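Local coordinates for protein mercuric reductase (Metallosphaera sedula, PDB 4YWO) that probably reduces mercuric ion to elemental mercury with NADPH as electron donor, working as a homodimer with bound FAD, at residues A[47-52]-A[115-120]; A[29-34]-A[109-114]. One frame throughout, in Å; residues are numbered along the deposited sequence.

Interaction 1: A[47-52]-A[115-120]; sequences GEIGGT and LIQGEA. With FAD (flavin-adenine dinucleotide), chain B.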
loop_
_atom_site.group_PDB
_atom_site.type_symbol
_atom_site.label_atom_id
_atom_site.label_comp_id
_atom_site.label_asym_id
_atom_site.label_seq_id
_atom_site.Cartn_x
_atom_site.Cartn_y
_atom_site.Cartn_z
ATOM N N GLY A 47 13.990 -26.091 19.447
ATOM C CA GLY A 47 13.137 -24.959 19.739
ATOM C C GLY A 47 11.803 -25.083 18.992
ATOM O O GLY A 47 11.464 -26.112 18.366
ATOM N N GLU A 48 10.962 -24.051 19.178
ATOM C CA GLU A 48 9.648 -24.053 18.549
ATOM C C GLU A 48 9.725 -24.129 17.030
ATOM O O GLU A 48 10.489 -23.395 16.368
ATOM C CB GLU A 48 8.798 -22.849 19.020
ATOM C CG GLU A 48 8.620 -22.747 20.517
ATOM C CD GLU A 48 7.715 -21.617 20.994
ATOM O OE1 GLU A 48 6.644 -21.980 21.522
ATOM O OE2 GLU A 48 8.088 -20.402 20.934
ATOM N N ILE A 49 8.896 -24.946 16.417
ATOM C CA ILE A 49 8.817 -25.032 14.977
ATOM C C ILE A 49 8.433 -23.646 14.395
ATOM O O ILE A 49 7.633 -22.908 14.924
ATOM C CB ILE A 49 7.711 -26.071 14.556
ATOM C CG1 ILE A 49 8.063 -27.496 15.053
ATOM C CG2 ILE A 49 7.615 -26.197 13.091
ATOM C CD1 ILE A 49 9.204 -28.070 14.276
ATOM N N GLY A 50 9.116 -23.271 13.328
ATOM C CA GLY A 50 8.891 -21.974 12.691
ATOM C C GLY A 50 9.838 -20.904 13.129
ATOM O O GLY A 50 9.952 -19.871 12.464
ATOM N N GLY A 51 10.655 -21.154 14.136
ATOM C CA GLY A 51 11.657 -20.198 14.492
ATOM C C GLY A 51 11.180 -18.854 14.983
ATOM O O GLY A 51 10.201 -18.806 15.732
ATOM N N THR A 52 11.916 -17.793 14.705
ATOM C CA THR A 52 11.707 -16.543 15.342
ATOM C C THR A 52 10.467 -15.806 14.876
ATOM O O THR A 52 9.743 -15.271 15.729
ATOM C CB THR A 52 12.937 -15.642 15.095
ATOM O OG1 THR A 52 14.077 -16.268 15.781
ATOM C CG2 THR A 52 12.739 -14.239 15.637
ATOM N N LEU A 115 12.475 -35.180 9.859
ATOM C CA LEU A 115 12.646 -34.178 10.870
ATOM C C LEU A 115 13.399 -34.753 12.091
ATOM O O LEU A 115 13.019 -35.753 12.668
ATOM C CB LEU A 115 11.304 -33.680 11.303
ATOM C CG LEU A 115 11.245 -32.648 12.373
ATOM C CD1 LEU A 115 11.795 -31.340 11.878
ATOM C CD2 LEU A 115 9.810 -32.498 12.830
ATOM N N ILE A 116 14.408 -34.048 12.558
ATOM C CA ILE A 116 15.089 -34.358 13.819
ATOM C C ILE A 116 15.115 -33.191 14.730
ATOM O O ILE A 116 15.478 -32.099 14.278
ATOM C CB ILE A 116 16.512 -34.825 13.509
ATOM C CG1 ILE A 116 16.532 -35.987 12.517
ATOM C CG2 ILE A 116 17.282 -35.096 14.841
ATOM C CD1 ILE A 116 17.902 -36.340 12.054
ATOM N N GLN A 117 14.644 -33.307 15.987
ATOM C CA GLN A 117 14.693 -32.240 16.892
ATOM C C GLN A 117 15.881 -32.369 17.824
ATOM O O GLN A 117 16.018 -33.349 18.569
ATOM C CB GLN A 117 13.340 -32.048 17.622
ATOM C CG GLN A 117 12.312 -31.527 16.616
ATOM C CD GLN A 117 10.910 -31.345 17.155
ATOM O OE1 GLN A 117 10.407 -30.211 17.282
ATOM N NE2 GLN A 117 10.246 -32.460 17.439
ATOM N N GLY A 118 16.742 -31.391 17.754
ATOM C CA GLY A 118 17.930 -31.379 18.568
ATOM C C GLY A 118 18.937 -30.369 18.084
ATOM O O GLY A 118 18.771 -29.802 17.010
ATOM N N GLU A 119 20.005 -30.170 18.872
ATOM C CA GLU A 119 21.085 -29.233 18.576
ATOM C C GLU A 119 22.101 -29.962 17.698
ATOM O O GLU A 119 22.674 -31.007 18.158
ATOM C CB GLU A 119 21.703 -28.664 19.822
ATOM C CG GLU A 119 22.826 -27.741 19.558
ATOM C CD GLU A 119 23.453 -27.080 20.729
ATOM O OE1 GLU A 119 23.014 -25.955 21.050
ATOM O OE2 GLU A 119 24.382 -27.697 21.304
ATOM N N ALA A 120 22.309 -29.488 16.474
ATOM C CA ALA A 120 23.340 -29.973 15.553
ATOM C C ALA A 120 24.631 -29.228 15.741
ATOM O O ALA A 120 24.660 -27.981 15.922
ATOM C CB ALA A 120 22.916 -29.898 14.105
HETATM P PA FAD B . 15.532 -18.507 12.747
HETATM O O1A FAD B . 14.071 -18.515 12.364
HETATM O O2A FAD B . 15.940 -18.124 14.150
HETATM O O5B FAD B . 16.145 -19.960 12.423
HETATM C C5B FAD B . 16.901 -20.663 13.407
HETATM C C4B FAD B . 16.129 -21.900 13.851
HETATM O O4B FAD B . 16.959 -23.057 13.725
HETATM C C3B FAD B . 15.700 -21.789 15.305
HETATM O O3B FAD B . 14.274 -21.858 15.403
HETATM C C2B FAD B . 16.328 -22.966 16.023
HETATM O O2B FAD B . 15.308 -23.797 16.587
HETATM C C1B FAD B . 17.109 -23.740 14.973
HETATM N N9A FAD B . 18.544 -23.787 15.350
HETATM C C8A FAD B . 19.308 -22.727 15.671
HETATM N N7A FAD B . 20.577 -23.110 15.967
HETATM C C5A FAD B . 20.636 -24.448 15.834
HETATM C C6A FAD B . 21.676 -25.491 15.995
HETATM N N6A FAD B . 22.939 -25.171 16.367
HETATM N N1A FAD B . 21.322 -26.774 15.758
HETATM C C2A FAD B . 20.070 -27.105 15.388
HETATM N N3A FAD B . 19.078 -26.211 15.223
HETATM C C4A FAD B . 19.294 -24.890 15.428
HETATM N N1 FAD B . 11.489 -9.459 10.001
HETATM C C2 FAD B . 10.638 -8.945 9.078
HETATM O O2 FAD B . 10.887 -9.123 7.866
HETATM N N3 FAD B . 9.535 -8.251 9.414
HETATM C C4 FAD B . 9.198 -8.018 10.687
HETATM O O4 FAD B . 8.166 -7.369 10.968
HETATM C C4X FAD B . 10.077 -8.547 11.759
HETATM N N5 FAD B . 9.806 -8.354 13.069
HETATM C C5X FAD B . 10.628 -8.849 14.024
HETATM C C6 FAD B . 10.330 -8.639 15.366
HETATM C C7 FAD B . 11.168 -9.144 16.353
HETATM C C7M FAD B . 10.843 -8.914 17.806
HETATM C C8 FAD B . 12.386 -9.910 15.977
HETATM C C8M FAD B . 13.293 -10.455 17.049
HETATM C C9 FAD B . 12.688 -10.122 14.637
HETATM C C9A FAD B . 11.850 -9.618 13.650
HETATM N N10 FAD B . 12.148 -9.829 12.290
HETATM C C10 FAD B . 11.273 -9.300 11.323
HETATM C "C1'" FAD B . 13.341 -10.579 11.890
HETATM C "C2'" FAD B . 12.938 -11.989 11.473
HETATM O "O2'" FAD B . 12.140 -12.582 12.503
HETATM C "C3'" FAD B . 14.166 -12.855 11.219
HETATM O "O3'" FAD B . 15.043 -12.185 10.307
HETATM C "C4'" FAD B . 13.769 -14.208 10.640
HETATM O "O4'" FAD B . 13.053 -14.958 11.626
HETATM C "C5'" FAD B . 14.998 -14.995 10.198
HETATM O "O5'" FAD B . 14.694 -16.388 10.193
HETATM P P FAD B . 15.875 -17.481 10.169
HETATM O O1P FAD B . 15.276 -18.814 9.786
HETATM O O2P FAD B . 17.026 -16.916 9.373
HETATM O O3P FAD B . 16.318 -17.554 11.715
#
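Ile49 and Gln117 make the nearest approach between the two segments: the methyl CD1 of Ile49 lies 3.9 Å from the amide oxygen OE1 of Gln117, and the two side chains cross at about a right angle. This holds for one of two modelled conformers of Gln117 and is doubtful in detail. The contact is van der Waals in kind and buries just 99 Å², with Tyr23 touching both side chains and its hydroxyl hydrogen-bonded to Gly47 O.

Both segments also make hydrogen bonds to FAD. At the pyrophosphate, Thr52 N donates to FAD O1A almost straight (3.3 Å, 167°), while the hydroxyl OG1 of Thr52 donates to FAD O2A at 3.1 Å. At the adenine, Ala120 N donates to FAD N1A (3.0 Å, 153°), and FAD N6A returns a weak bond to Ala120 O. The type II turn from Glu48 to Gly51, closed by Gly51 N to Glu48 O, brings Gly51 CA within 3.2 Å of the ribose oxygen FAD O3B.

The chemistry implies that the cofactor joins the segments more firmly than their own side chains do: one grips its phosphate, the other meets the adenine through the backbone of Ala120.

Interaction 2: A[29-34]-A[109-114]; sequences AAMIKA and SYYDVE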
loop_
_atom_site.group_PDB
_atom_site.type_symbol
_atom_site.label_atom_id
_atom_site.label_comp_id
_atom_site.label_asym_id
_atom_site.label_seq_id
_atom_site.Cartn_x
_atom_site.Cartn_y
_atom_site.Cartn_z
ATOM N N ALA A 29 11.970 -22.690 3.888
ATOM C CA ALA A 29 12.083 -22.384 2.498
ATOM C C ALA A 29 13.001 -23.390 1.813
ATOM O O ALA A 29 12.664 -23.904 0.729
ATOM C CB ALA A 29 12.538 -21.001 2.321
ATOM N N ALA A 30 14.121 -23.773 2.496
ATOM C CA ALA A 30 14.992 -24.782 1.949
ATOM C C ALA A 30 14.297 -26.105 1.839
ATOM O O ALA A 30 14.531 -26.812 0.854
ATOM C CB ALA A 30 16.258 -24.883 2.841
ATOM N N MET A 31 13.505 -26.507 2.807
ATOM C CA MET A 31 12.841 -27.772 2.822
ATOM C C MET A 31 11.893 -27.855 1.627
ATOM O O MET A 31 11.774 -28.916 0.940
ATOM C CB MET A 31 12.087 -28.001 4.061
ATOM C CG MET A 31 11.353 -29.331 4.059
ATOM S SD MET A 31 9.985 -29.335 5.209
ATOM C CE MET A 31 8.867 -27.983 4.854
ATOM N N ILE A 32 11.222 -26.765 1.419
ATOM C CA ILE A 32 10.194 -26.721 0.339
ATOM C C ILE A 32 10.867 -26.802 -1.021
ATOM O O ILE A 32 10.460 -27.643 -1.860
ATOM C CB ILE A 32 9.313 -25.494 0.462
ATOM C CG1 ILE A 32 8.529 -25.632 1.722
ATOM C CG2 ILE A 32 8.446 -25.354 -0.847
ATOM C CD1 ILE A 32 7.755 -24.380 2.063
ATOM N N LYS A 33 11.895 -26.005 -1.227
ATOM C CA LYS A 33 12.669 -26.045 -2.414
ATOM C C LYS A 33 13.252 -27.400 -2.675
ATOM O O LYS A 33 13.321 -27.821 -3.829
ATOM C CB LYS A 33 13.743 -25.048 -2.431
ATOM C CG LYS A 33 14.553 -24.998 -3.691
ATOM C CD LYS A 33 13.589 -24.704 -4.851
ATOM C CE LYS A 33 14.279 -23.784 -5.847
ATOM N NZ LYS A 33 13.351 -23.061 -6.787
ATOM N N ALA A 34 13.747 -28.047 -1.635
ATOM C CA ALA A 34 14.317 -29.375 -1.834
ATOM C C ALA A 34 13.245 -30.379 -2.394
ATOM O O ALA A 34 13.547 -31.121 -3.369
ATOM C CB ALA A 34 14.888 -29.884 -0.502
ATOM N N SER A 109 3.666 -32.268 7.484
ATOM C CA SER A 109 2.852 -33.416 6.965
ATOM C C SER A 109 2.727 -33.418 5.466
ATOM O O SER A 109 2.750 -34.452 4.877
ATOM C CB SER A 109 1.413 -33.406 7.485
ATOM O OG SER A 109 1.383 -33.258 8.863
ATOM N N TYR A 110 2.567 -32.258 4.862
ATOM C CA TYR A 110 2.401 -32.142 3.445
ATOM C C TYR A 110 3.677 -32.424 2.634
ATOM O O TYR A 110 3.642 -33.058 1.614
ATOM C CB TYR A 110 1.835 -30.762 3.088
ATOM C CG TYR A 110 1.617 -30.717 1.632
ATOM C CD1 TYR A 110 0.670 -31.570 1.043
ATOM C CD2 TYR A 110 2.398 -29.923 0.816
ATOM C CE1 TYR A 110 0.518 -31.598 -0.316
ATOM C CE2 TYR A 110 2.237 -29.933 -0.548
ATOM C CZ TYR A 110 1.294 -30.782 -1.096
ATOM O OH TYR A 110 1.140 -30.797 -2.433
ATOM N N TYR A 111 4.820 -31.936 3.088
ATOM C CA TYR A 111 6.035 -32.108 2.324
ATOM C C TYR A 111 6.749 -33.332 2.868
ATOM O O TYR A 111 6.421 -33.865 3.909
ATOM C CB TYR A 111 6.912 -30.867 2.428
ATOM C CG TYR A 111 6.424 -29.721 1.664
ATOM C CD1 TYR A 111 6.632 -29.644 0.287
ATOM C CD2 TYR A 111 5.696 -28.733 2.266
ATOM C CE1 TYR A 111 6.199 -28.614 -0.428
ATOM C CE2 TYR A 111 5.235 -27.663 1.535
ATOM C CZ TYR A 111 5.461 -27.629 0.200
ATOM O OH TYR A 111 5.050 -26.635 -0.568
ATOM N N ASP A 112 7.756 -33.809 2.127
ATOM C CA ASP A 112 8.449 -35.031 2.492
ATOM C C ASP A 112 9.834 -34.594 3.205
ATOM O O ASP A 112 10.603 -33.905 2.619
ATOM C CB ASP A 112 8.758 -35.771 1.173
ATOM C CG ASP A 112 9.238 -37.165 1.373
ATOM O OD1 ASP A 112 8.886 -37.812 2.384
ATOM O OD2 ASP A 112 9.989 -37.639 0.484
ATOM N N VAL A 113 10.083 -35.093 4.371
ATOM C CA VAL A 113 11.202 -34.585 5.220
ATOM C C VAL A 113 11.476 -35.525 6.348
ATOM O O VAL A 113 10.578 -36.119 6.900
ATOM C CB VAL A 113 10.830 -33.177 5.763
ATOM C CG1 VAL A 113 9.524 -33.182 6.527
ATOM C CG2 VAL A 113 11.896 -32.645 6.758
ATOM N N GLU A 114 12.732 -35.733 6.703
ATOM C CA GLU A 114 13.044 -36.422 7.888
ATOM C C GLU A 114 13.371 -35.370 8.919
ATOM O O GLU A 114 14.417 -34.730 8.823
ATOM C CB GLU A 114 14.274 -37.305 7.635
ATOM C CG GLU A 114 14.916 -37.925 8.852
ATOM C CD GLU A 114 16.025 -38.884 8.427
ATOM O OE1 GLU A 114 16.166 -39.133 7.217
ATOM O OE2 GLU A 114 16.766 -39.375 9.282
#
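Ile32 lies across one face of the Tyr111 ring, in the FAD-binding Rossmann-type domain, where helix 25-36 follows the first strand of the parallel sheet and the chain of 109-114 runs from the end of helix 87-110 toward the edge strand 114-117. CG1 of Ile32 stands 4.1 Å from the centroid of the Tyr111 ring and 19° off the ring normal, which meets the geometry of a CH-pi contact. The isoleucine branches share the ring: CG1 sits nearest CE2 and CZ, whereas CG2 reaches past them to the phenol end. Tyr110, a neighbour in sequence, sets its ring edge against the opposite face, with its CD2 3.7 Å above the Tyr111 plane and over the ring centre. Tyr111 is thus clasped between an aliphatic chain and the edge of a second aromatic ring, just where the chain leaves helical geometry.

Met31 lies beside this arrangement. Its CG is anti to the backbone N (chi1 179°), which sends the chain outward from the helix, and the bend at chi3 (56°) turns the methyl CE to an oblique approach 4.2 Å from Tyr111 CD2. The sulfur packs on Val113, and the two side chains cross at about a right angle.

Around this apolar group, Asn35 of helix 25-36 accepts from Asp112 N through OD1, joining the two parts of the chain, while its ND2 bonds to Met31 O within the helix. Pro41 also touches Met31, and Leu43 of strand 42-45 touches Val113. At the sulfur, Met31 SD is 4.0 Å from Val113 CB, with both valine methyls about as near.

Interactions 1 and 2 lie about 14 Å apart, centre to centre, and are joined in sequence through their second segments, 109-114 running straight into 115-120, so helix 87-110 passes through interaction 2 into edge strand 114-117 and on to the adenine of FAD. Their segments alternate along the chain, which interleaves the two contacts within the FAD-binding fold. Interaction 1 borders the cofactor itself and contains the FAD-binding residues Thr52 and Ala120. In interaction 2 the side chain of Met31 remains about 11 Å from FAD and about 8 Å from that of Tyr23, placing this apolar contact outside the cofactor's first shell.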